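Local coordinates for BH2621 protein (Bacillus halodurans, PDB 2QML), which is experimentally uncharacterised but probably acts as a GNAT-type N-acyltransferase, possibly moving fatty acyl groups onto a lysine amino group during siderophore biosynthesis, at residues His40-His43 and Val44-Tyr47; Ile112-Gln115 and Glu116-Gly119; Phe135-Pro138 and Asp139-Thr142. All blocks are in the same frame, centred on the assembly; numbering follows the deposited sequence. Where two conformers were deposited one is given.

Contact 1 (His40-His43 and Val44-Tyr47); sequences HEEH and VIPY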
ATOM      1  N   HIS A  40       7.876 -11.930  -9.009  1.00 20.42           N
ATOM      2  CA  HIS A  40       7.693 -13.165  -9.737  1.00 22.17           C
ATOM      3  C   HIS A  40       6.717 -14.123  -9.021  1.00 22.83           C
ATOM      4  O   HIS A  40       6.487 -15.230  -9.470  1.00 23.61           O
ATOM      5  CB  HIS A  40       9.059 -13.806 -10.057  1.00 21.96           C
ATOM      6  CG  HIS A  40       9.755 -13.145 -11.205  1.00 25.27           C
ATOM      7  ND1 HIS A  40       9.712 -13.657 -12.488  1.00 29.93           N
ATOM      8  CD2 HIS A  40      10.460 -11.987 -11.287  1.00 24.14           C
ATOM      9  CE1 HIS A  40      10.382 -12.860 -13.300  1.00 27.47           C
ATOM     10  NE2 HIS A  40      10.819 -11.824 -12.610  1.00 27.43           N
ATOM     11  N   GLU A  41       6.131 -13.718  -7.905  1.00 21.71           N
ATOM     12  CA  GLU A  41       5.156 -14.580  -7.234  1.00 22.84           C
ATOM     13  C   GLU A  41       3.863 -14.610  -8.027  1.00 21.65           C
ATOM     14  O   GLU A  41       3.378 -13.554  -8.489  1.00 22.22           O
ATOM     15  CB  GLU A  41       4.887 -14.076  -5.815  1.00 23.43           C
ATOM     16  CG  GLU A  41       6.076 -14.246  -4.863  1.00 24.62           C
ATOM     17  CD  GLU A  41       6.308 -15.665  -4.423  1.00 30.16           C
ATOM     18  OE1 GLU A  41       5.392 -16.517  -4.546  1.00 29.97           O
ATOM     19  OE2 GLU A  41       7.419 -15.923  -3.952  1.00 33.62           O
ATOM     20  N   GLU A  42       3.238 -15.783  -8.101  1.00 23.04           N
ATOM     21  CA  GLU A  42       2.015 -15.959  -8.894  1.00 24.86           C
ATOM     22  C   GLU A  42       0.877 -15.104  -8.412  1.00 23.00           C
ATOM     23  O   GLU A  42       0.080 -14.655  -9.231  1.00 24.59           O
ATOM     24  CB  GLU A  42       1.580 -17.436  -8.969  1.00 27.30           C
ATOM     25  CG  GLU A  42       2.490 -18.331  -9.836  1.00 43.34           C
ATOM     26  CD  GLU A  42       2.650 -17.858 -11.285  1.00 55.00           C
ATOM     27  OE1 GLU A  42       1.658 -17.392 -11.901  1.00 59.12           O
ATOM     28  OE2 GLU A  42       3.787 -17.952 -11.809  1.00 66.36           O
ATOM     29  N   HIS A  43       0.773 -14.834  -7.106  1.00 23.61           N
ATOM     30  CA  HIS A  43      -0.301 -13.977  -6.600  1.00 23.69           C
ATOM     31  C   HIS A  43      -0.085 -12.473  -6.849  1.00 25.12           C
ATOM     32  O   HIS A  43      -0.969 -11.681  -6.644  1.00 28.21           O
ATOM     33  CB  HIS A  43      -0.532 -14.242  -5.111  1.00 23.53           C
ATOM     34  CG  HIS A  43       0.633 -13.889  -4.238  1.00 23.30           C
ATOM     35  ND1 HIS A  43       1.696 -14.740  -4.045  1.00 25.49           N
ATOM     36  CD2 HIS A  43       0.880 -12.798  -3.485  1.00 26.43           C
ATOM     37  CE1 HIS A  43       2.571 -14.170  -3.242  1.00 27.80           C
ATOM     38  NE2 HIS A  43       2.103 -12.985  -2.899  1.00 22.69           N
ATOM     39  N   VAL A  44       1.130 -12.092  -7.236  1.00 24.61           N
ATOM     40  CA  VAL A  44       1.489 -10.711  -7.469  1.00 21.91           C
ATOM     41  C   VAL A  44       1.458 -10.323  -8.962  1.00 22.27           C
ATOM     42  O   VAL A  44       0.947  -9.246  -9.299  1.00 22.56           O
ATOM     43  CB  VAL A  44       2.922 -10.439  -6.892  1.00 22.39           C
ATOM     44  CG1 VAL A  44       3.456  -9.043  -7.287  1.00 20.10           C
ATOM     45  CG2 VAL A  44       2.969 -10.639  -5.367  1.00 23.90           C
ATOM     46  N   ILE A  45       1.934 -11.227  -9.811  1.00 22.90           N
ATOM     47  CA  ILE A  45       2.106 -10.995 -11.250  1.00 22.52           C
ATOM     48  C   ILE A  45       0.871 -10.367 -11.932  1.00 22.82           C
ATOM     49  O   ILE A  45       0.989  -9.374 -12.626  1.00 22.68           O
ATOM     50  CB  ILE A  45       2.578 -12.305 -11.987  1.00 24.58           C
ATOM     51  CG1 ILE A  45       3.985 -12.653 -11.585  1.00 23.10           C
ATOM     52  CG2 ILE A  45       2.531 -12.161 -13.516  1.00 20.69           C
ATOM     53  CD1 ILE A  45       4.427 -14.047 -12.035  1.00 22.19           C
ATOM     54  N   PRO A  46      -0.331 -10.930 -11.697  1.00 23.45           N
ATOM     55  CA  PRO A  46      -1.480 -10.360 -12.441  1.00 25.96           C
ATOM     56  C   PRO A  46      -1.794  -8.912 -12.166  1.00 25.97           C
ATOM     57  O   PRO A  46      -2.359  -8.252 -13.032  1.00 26.13           O
ATOM     58  CB  PRO A  46      -2.666 -11.219 -11.966  1.00 24.70           C
ATOM     59  CG  PRO A  46      -2.105 -12.367 -11.312  1.00 28.01           C
ATOM     60  CD  PRO A  46      -0.751 -12.019 -10.809  1.00 23.91           C
ATOM     61  N   TYR A  47      -1.423  -8.426 -10.988  1.00 21.93           N
ATOM     62  CA  TYR A  47      -1.742  -7.088 -10.555  1.00 24.38           C
ATOM     63  C   TYR A  47      -0.600  -6.087 -10.715  1.00 27.41           C
ATOM     64  O   TYR A  47      -0.838  -4.898 -10.825  1.00 30.23           O
ATOM     65  CB  TYR A  47      -2.193  -7.169  -9.083  1.00 24.59           C
ATOM     66  CG  TYR A  47      -3.396  -8.107  -8.917  1.00 24.08           C
ATOM     67  CD1 TYR A  47      -4.551  -7.886  -9.654  1.00 26.60           C
ATOM     68  CD2 TYR A  47      -3.356  -9.211  -8.111  1.00 28.19           C
ATOM     69  CE1 TYR A  47      -5.658  -8.729  -9.557  1.00 28.11           C
ATOM     70  CE2 TYR A  47      -4.469 -10.082  -8.016  1.00 31.06           C
ATOM     71  CZ  TYR A  47      -5.613  -9.814  -8.727  1.00 28.32           C
ATOM     72  OH  TYR A  47      -6.720 -10.623  -8.692  1.00 33.44           O
TER

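Contact 2 (Ile112-Gln115 and Glu116-Gly119); sequences IGPQ and EYLG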
ATOM      1  N   ILE A 112       1.888  -8.260  -0.563  1.00 22.20           N
ATOM      2  CA  ILE A 112       2.541  -9.206   0.317  1.00 23.02           C
ATOM      3  C   ILE A 112       3.321 -10.117  -0.619  1.00 21.18           C
ATOM      4  O   ILE A 112       2.772 -10.699  -1.548  1.00 23.14           O
ATOM      5  CB  ILE A 112       1.586  -9.960   1.256  1.00 24.93           C
ATOM      6  CG1 ILE A 112       1.058  -9.009   2.347  1.00 27.78           C
ATOM      7  CG2 ILE A 112       2.310 -11.113   1.919  1.00 22.71           C
ATOM      8  CD1 ILE A 112       0.035  -9.652   3.349  1.00 29.13           C
ATOM      9  N   GLY A 113       4.623 -10.232  -0.388  1.00 20.21           N
ATOM     10  CA  GLY A 113       5.527 -11.009  -1.254  1.00 21.01           C
ATOM     11  C   GLY A 113       5.562 -12.505  -0.973  1.00 21.84           C
ATOM     12  O   GLY A 113       5.032 -13.295  -1.744  1.00 23.00           O
ATOM     13  N   PRO A 114       6.190 -12.897   0.142  1.00 21.07           N
ATOM     14  CA  PRO A 114       6.308 -14.334   0.449  1.00 21.26           C
ATOM     15  C   PRO A 114       4.975 -14.988   0.748  1.00 21.10           C
ATOM     16  O   PRO A 114       4.137 -14.467   1.511  1.00 24.00           O
ATOM     17  CB  PRO A 114       7.220 -14.352   1.688  1.00 22.30           C
ATOM     18  CG  PRO A 114       7.797 -13.044   1.760  1.00 21.30           C
ATOM     19  CD  PRO A 114       6.862 -12.062   1.143  1.00 23.17           C
ATOM     20  N   GLN A 115       4.763 -16.135   0.106  1.00 23.53           N
ATOM     21  CA  GLN A 115       3.555 -16.927   0.311  1.00 23.49           C
ATOM     22  C   GLN A 115       3.309 -17.262   1.759  1.00 23.28           C
ATOM     23  O   GLN A 115       2.146 -17.325   2.190  1.00 23.41           O
ATOM     24  CB  GLN A 115       3.638 -18.222  -0.467  1.00 28.45           C
ATOM     25  CG  GLN A 115       3.570 -17.985  -1.934  1.00 32.12           C
ATOM     26  CD  GLN A 115       3.672 -19.274  -2.694  1.00 28.19           C
ATOM     27  OE1 GLN A 115       3.037 -20.272  -2.346  1.00 34.94           O
ATOM     28  NE2 GLN A 115       4.500 -19.277  -3.717  1.00 36.14           N
ATOM     29  N   GLU A 116       4.400 -17.444   2.530  0.50 24.78           N
ATOM     30  CA  GLU A 116       4.294 -17.800   3.946  0.50 25.25           C
ATOM     31  C   GLU A 116       3.676 -16.697   4.805  0.50 24.54           C
ATOM     32  O   GLU A 116       3.447 -16.899   5.995  0.50 25.49           O
ATOM     33  CB  GLU A 116       5.644 -18.279   4.556  0.50 26.13           C
ATOM     34  CG  GLU A 116       6.818 -17.256   4.779  0.50 25.11           C
ATOM     35  CD  GLU A 116       7.811 -17.137   3.595  0.50 22.99           C
ATOM     36  OE1 GLU A 116       7.478 -17.517   2.448  0.50 26.32           O
ATOM     37  OE2 GLU A 116       8.925 -16.644   3.807  0.50 23.26           O
ATOM     38  N   TYR A 117       3.443 -15.518   4.222  1.00 22.58           N
ATOM     39  CA  TYR A 117       2.740 -14.441   4.944  1.00 22.42           C
ATOM     40  C   TYR A 117       1.342 -14.152   4.427  1.00 24.64           C
ATOM     41  O   TYR A 117       0.698 -13.196   4.873  1.00 25.17           O
ATOM     42  CB  TYR A 117       3.628 -13.171   4.967  1.00 21.61           C
ATOM     43  CG  TYR A 117       4.754 -13.334   5.950  1.00 22.33           C
ATOM     44  CD1 TYR A 117       4.560 -13.069   7.308  1.00 25.15           C
ATOM     45  CD2 TYR A 117       5.998 -13.828   5.551  1.00 23.62           C
ATOM     46  CE1 TYR A 117       5.587 -13.245   8.220  1.00 26.68           C
ATOM     47  CE2 TYR A 117       7.022 -14.019   6.450  1.00 28.47           C
ATOM     48  CZ  TYR A 117       6.813 -13.747   7.790  1.00 28.95           C
ATOM     49  OH  TYR A 117       7.838 -13.941   8.691  1.00 28.14           O
ATOM     50  N   LEU A 118       0.858 -14.992   3.520  1.00 23.95           N
ATOM     51  CA  LEU A 118      -0.509 -14.874   3.030  1.00 24.76           C
ATOM     52  C   LEU A 118      -1.458 -15.727   3.873  1.00 25.69           C
ATOM     53  O   LEU A 118      -1.061 -16.707   4.512  1.00 26.84           O
ATOM     54  CB  LEU A 118      -0.609 -15.347   1.584  1.00 25.71           C
ATOM     55  CG  LEU A 118       0.216 -14.633   0.515  1.00 25.58           C
ATOM     56  CD1 LEU A 118       0.129 -15.436  -0.818  1.00 26.78           C
ATOM     57  CD2 LEU A 118      -0.238 -13.176   0.388  1.00 25.91           C
ATOM     58  N   GLY A 119      -2.729 -15.365   3.819  1.00 26.29           N
ATOM     59  CA  GLY A 119      -3.784 -16.147   4.434  1.00 25.60           C
ATOM     60  C   GLY A 119      -3.855 -16.138   5.922  1.00 28.39           C
ATOM     61  O   GLY A 119      -4.520 -16.977   6.502  1.00 29.39           O
TER

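Contact 3 (Phe135-Pro138 and Asp139-Thr142); sequences FQEP and DTNT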
ATOM      1  N   PHE A 135      -1.855   9.418   7.308  1.00 20.71           N
ATOM      2  CA  PHE A 135      -2.868  10.394   7.769  1.00 19.64           C
ATOM      3  C   PHE A 135      -2.324  11.421   8.756  1.00 20.46           C
ATOM      4  O   PHE A 135      -3.013  12.408   9.065  1.00 21.34           O
ATOM      5  CB  PHE A 135      -4.082   9.685   8.376  1.00 20.96           C
ATOM      6  CG  PHE A 135      -5.155   9.300   7.362  1.00 23.16           C
ATOM      7  CD1 PHE A 135      -5.727  10.255   6.532  1.00 21.39           C
ATOM      8  CD2 PHE A 135      -5.654   8.010   7.343  1.00 19.49           C
ATOM      9  CE1 PHE A 135      -6.749   9.905   5.666  1.00 19.94           C
ATOM     10  CE2 PHE A 135      -6.674   7.649   6.472  1.00 21.90           C
ATOM     11  CZ  PHE A 135      -7.234   8.625   5.674  1.00 18.68           C
ATOM     12  N   GLN A 136      -1.080  11.257   9.230  1.00 21.19           N
ATOM     13  CA  GLN A 136      -0.540  12.280  10.103  1.00 21.16           C
ATOM     14  C   GLN A 136      -0.091  13.524   9.346  1.00 22.57           C
ATOM     15  O   GLN A 136       0.265  14.523   9.974  1.00 23.23           O
ATOM     16  CB  GLN A 136       0.604  11.744  10.982  1.00 21.95           C
ATOM     17  CG  GLN A 136       0.199  10.570  11.779  1.00 19.09           C
ATOM     18  CD  GLN A 136      -1.047  10.800  12.593  1.00 20.04           C
ATOM     19  OE1 GLN A 136      -1.139  11.710  13.385  1.00 22.55           O
ATOM     20  NE2 GLN A 136      -2.049   9.976  12.341  1.00 20.91           N
ATOM     21  N   GLU A 137      -0.034  13.474   8.023  1.00 22.63           N
ATOM     22  CA  GLU A 137       0.140  14.709   7.231  1.00 20.68           C
ATOM     23  C   GLU A 137      -1.070  15.622   7.540  1.00 23.46           C
ATOM     24  O   GLU A 137      -2.197  15.246   7.290  1.00 21.58           O
ATOM     25  CB  GLU A 137       0.262  14.356   5.761  1.00 22.59           C
ATOM     26  CG  GLU A 137       0.237  15.559   4.857  1.00 32.32           C
ATOM     27  CD  GLU A 137       1.487  16.409   4.975  1.00 43.29           C
ATOM     28  OE1 GLU A 137       2.578  15.817   5.116  1.00 38.86           O
ATOM     29  OE2 GLU A 137       1.350  17.643   4.875  1.00 42.12           O
ATOM     30  N   PRO A 138      -0.845  16.819   8.121  1.00 22.60           N
ATOM     31  CA  PRO A 138      -2.043  17.587   8.583  1.00 23.73           C
ATOM     32  C   PRO A 138      -3.096  17.911   7.522  1.00 24.85           C
ATOM     33  O   PRO A 138      -4.272  17.862   7.830  1.00 27.61           O
ATOM     34  CB  PRO A 138      -1.430  18.861   9.191  1.00 25.04           C
ATOM     35  CG  PRO A 138      -0.060  18.389   9.631  1.00 24.86           C
ATOM     36  CD  PRO A 138       0.407  17.485   8.550  1.00 25.32           C
ATOM     37  N   ASP A 139      -2.692  18.192   6.299  1.00 23.98           N
ATOM     38  CA  ASP A 139      -3.699  18.580   5.321  1.00 26.03           C
ATOM     39  C   ASP A 139      -4.272  17.408   4.536  1.00 23.33           C
ATOM     40  O   ASP A 139      -5.183  17.611   3.732  1.00 25.80           O
ATOM     41  CB  ASP A 139      -3.088  19.597   4.366  1.00 27.43           C
ATOM     42  CG  ASP A 139      -2.690  20.907   5.070  1.00 38.55           C
ATOM     43  OD1 ASP A 139      -3.425  21.332   5.994  1.00 38.05           O
ATOM     44  OD2 ASP A 139      -1.646  21.496   4.677  1.00 44.76           O
ATOM     45  N   THR A 140      -3.766  16.205   4.756  1.00 23.15           N
ATOM     46  CA  THR A 140      -4.350  15.038   4.072  1.00 21.09           C
ATOM     47  C   THR A 140      -5.609  14.553   4.782  1.00 22.31           C
ATOM     48  O   THR A 140      -5.547  14.103   5.921  1.00 24.19           O
ATOM     49  CB  THR A 140      -3.365  13.876   3.974  1.00 17.71           C
ATOM     50  OG1 THR A 140      -2.262  14.280   3.164  1.00 23.02           O
ATOM     51  CG2 THR A 140      -4.059  12.628   3.394  1.00 20.00           C
ATOM     52  N   ASN A 141      -6.751  14.627   4.093  1.00 21.23           N
ATOM     53  CA  ASN A 141      -8.023  14.142   4.649  1.00 22.26           C
ATOM     54  C   ASN A 141      -8.519  12.875   4.000  1.00 21.54           C
ATOM     55  O   ASN A 141      -9.419  12.227   4.519  1.00 22.77           O
ATOM     56  CB  ASN A 141      -9.101  15.186   4.446  1.00 23.73           C
ATOM     57  CG  ASN A 141      -8.715  16.539   4.992  1.00 35.26           C
ATOM     58  OD1 ASN A 141      -8.243  16.659   6.120  1.00 38.26           O
ATOM     59  ND2 ASN A 141      -8.912  17.579   4.182  1.00 39.16           N
ATOM     60  N   THR A 142      -7.920  12.512   2.874  1.00 24.08           N
ATOM     61  CA  THR A 142      -8.392  11.379   2.086  1.00 23.06           C
ATOM     62  C   THR A 142      -7.236  10.593   1.544  1.00 22.19           C
ATOM     63  O   THR A 142      -6.255  11.180   1.042  1.00 24.16           O
ATOM     64  CB  THR A 142      -9.287  11.857   0.885  1.00 21.79           C
ATOM     65  OG1 THR A 142     -10.305  12.735   1.391  1.00 24.73           O
ATOM     66  CG2 THR A 142      -9.887  10.620   0.080  1.00 23.85           C
TER

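Contact 1 (His40-His43 and Val44-Tyr47)
Two backbone hydrogen bonds from Val44 and Ile45 converge on one carbonyl oxygen, Glu41 O. Val44 N lies 3.0 Å from Glu41 O and approaches from above the carbonyl plane, whereas Ile45 N, also 3.0 Å from Glu41 O, comes almost straight along the C=O bond at a C=O...N angle of 172°. The first bond closes a type I turn over Glu42 and His43; the second has i to i+4 spacing, and the chain continues as the short helix 45-48 that follows helix 32-38 in the GNAT domain. One CH-pi contact accompanies the turn: Val44 CG2 sits over a face of the imidazole, 3.8 Å from the centroid of the His43 ring. His43 CG stands between its own backbone N and carbonyl carbon (chi1 64°), which turns the ring back over Val44, while His43 NE2 bonds Ile112 O. Several further contacts set carbons against backbone carbonyls. Ile45 CG1 lies 3.3 Å from Glu41 O, and Ile45 CD1 reaches on to His40 O at 3.5 Å. Pro46 CD presses on Glu42 O at 3.2 Å. His40 NE2 bonds Ile52 O, and Glu41 OE1 bonds Gln115 NE2.

Contact 2 (Ile112-Gln115 and Glu116-Gly119)
Leu118 folds back over Gln115 and Ile112: its CB, CG and CD1 stay with Gln115, and CD2 alone turns to Ile112. At the root, CB of Leu118 lies 3.4 Å from Gln115 O. The first torsion (chi1 -60°) sets CG anti to the carbonyl carbon of Leu118, and this branch point remains over the same carbonyl, with Leu118 CG 3.7 Å from Gln115 O. From there the methyls part. Leu118 CD1 rests against the backbone of Gln115, 3.9 Å from Gln115 CA, while Leu118 CD2 packs on Ile112 CG2 at 3.6 Å, the two side chains sliding past each other in opposite directions. Ile112 CG2 is shared: it also meets Tyr117 CB at 3.9 Å, from a side chain that crosses the isoleucine at about a right angle. Pro114 CB comes to the edge of the Tyr117 ring near CD2, and Met82 of strand 80-89 touches Ile112, Pro114 and Tyr117.

Two consecutive backbone bonds wind the chain beneath these groups. Tyr117 N donates to Pro114 O at 3.0 Å and Leu118 N to Gln115 O at 3.0 Å. This i to i+3 spacing marks a short 3-10 segment, placed between strand 106-112 and helix 123-135, a position matching the strand-to-helix loop that in GNAT enzymes cradles the pyrophosphate of CoA, although the predicted donor here is a carrier protein.

Contact 3 (Phe135-Pro138 and Asp139-Thr142)
Phe135 turns the edge of its ring, through CD1 and CE1, towards the backbone of Thr140 to Thr142. Thr140 O lies near the ring plane, 3.9 Å from Phe135 CD1, and Thr142 N is likewise near that plane, 4.0 Å from Phe135 CE1. Asn141 O reaches Phe135 CE1 obliquely at 3.7 Å. The threonine methyl adds a looser apolar touch, with Thr140 CG2 4.3 Å from Phe135 CD1. Outside the turn, the phenyl ring also meets Phe186 of helix 183-194, with the two planes inclined at about 35°.

The side chains of Glu137 and Thr140 cross at about a right angle. Glu137 CG, lying anti to its own backbone N (chi1 171°), packs as a methylene against the threonine hydroxyl oxygen, and Glu137 CG to Thr140 OG1 measures 3.3 Å. That hydroxyl is itself hydrogen-bonded to His104 O and Gln106 NE2, which tie the turn to the start of strand 106-112, while Trp89 of strand 80-89 touches both Glu137 and Thr140. Behind the crossing runs a type I beta turn with Pro138 and Asp139 at its corners, joining helix 123-135 to strand 142-145. It is closed by Thr140 N, which bonds Glu137 O at 3.1 Å.

The chemistry is thus divided between a buried and an exposed side. Inside, the phenyl C-H edge makes only a long contact with Thr140 O, whose gain would be slight at most, and the buried threonine hydroxyl has its bonding partners. Outside, Glu137 OE2 and Asp139 OD2 stand 4.9 Å apart as like charges, which may slightly raise the cost of both being charged, although solvent at the exposed aspartate probably softens the effect.

In the fold
Contacts 1 and 2 are surface turns on the same side of the chain's centre, about 12 Å apart between centres, and bonds from His43 and Glu41 join the loop before helix 45-48 to the one after strand 106-112. Contact 3 lies on the opposite side, its centre about 31 Å from that of contact 1 and 30 Å from that of contact 2, and is partly buried. Contacts 2 and 3 bracket helix 123-135, one in the loop before it and one in the loop after. All three rely on backbone turns, but their side chains differ: a methyl over an imidazole in contact 1, aliphatic packing in contact 2, and a phenyl edge beside backbone polar atoms in contact 3.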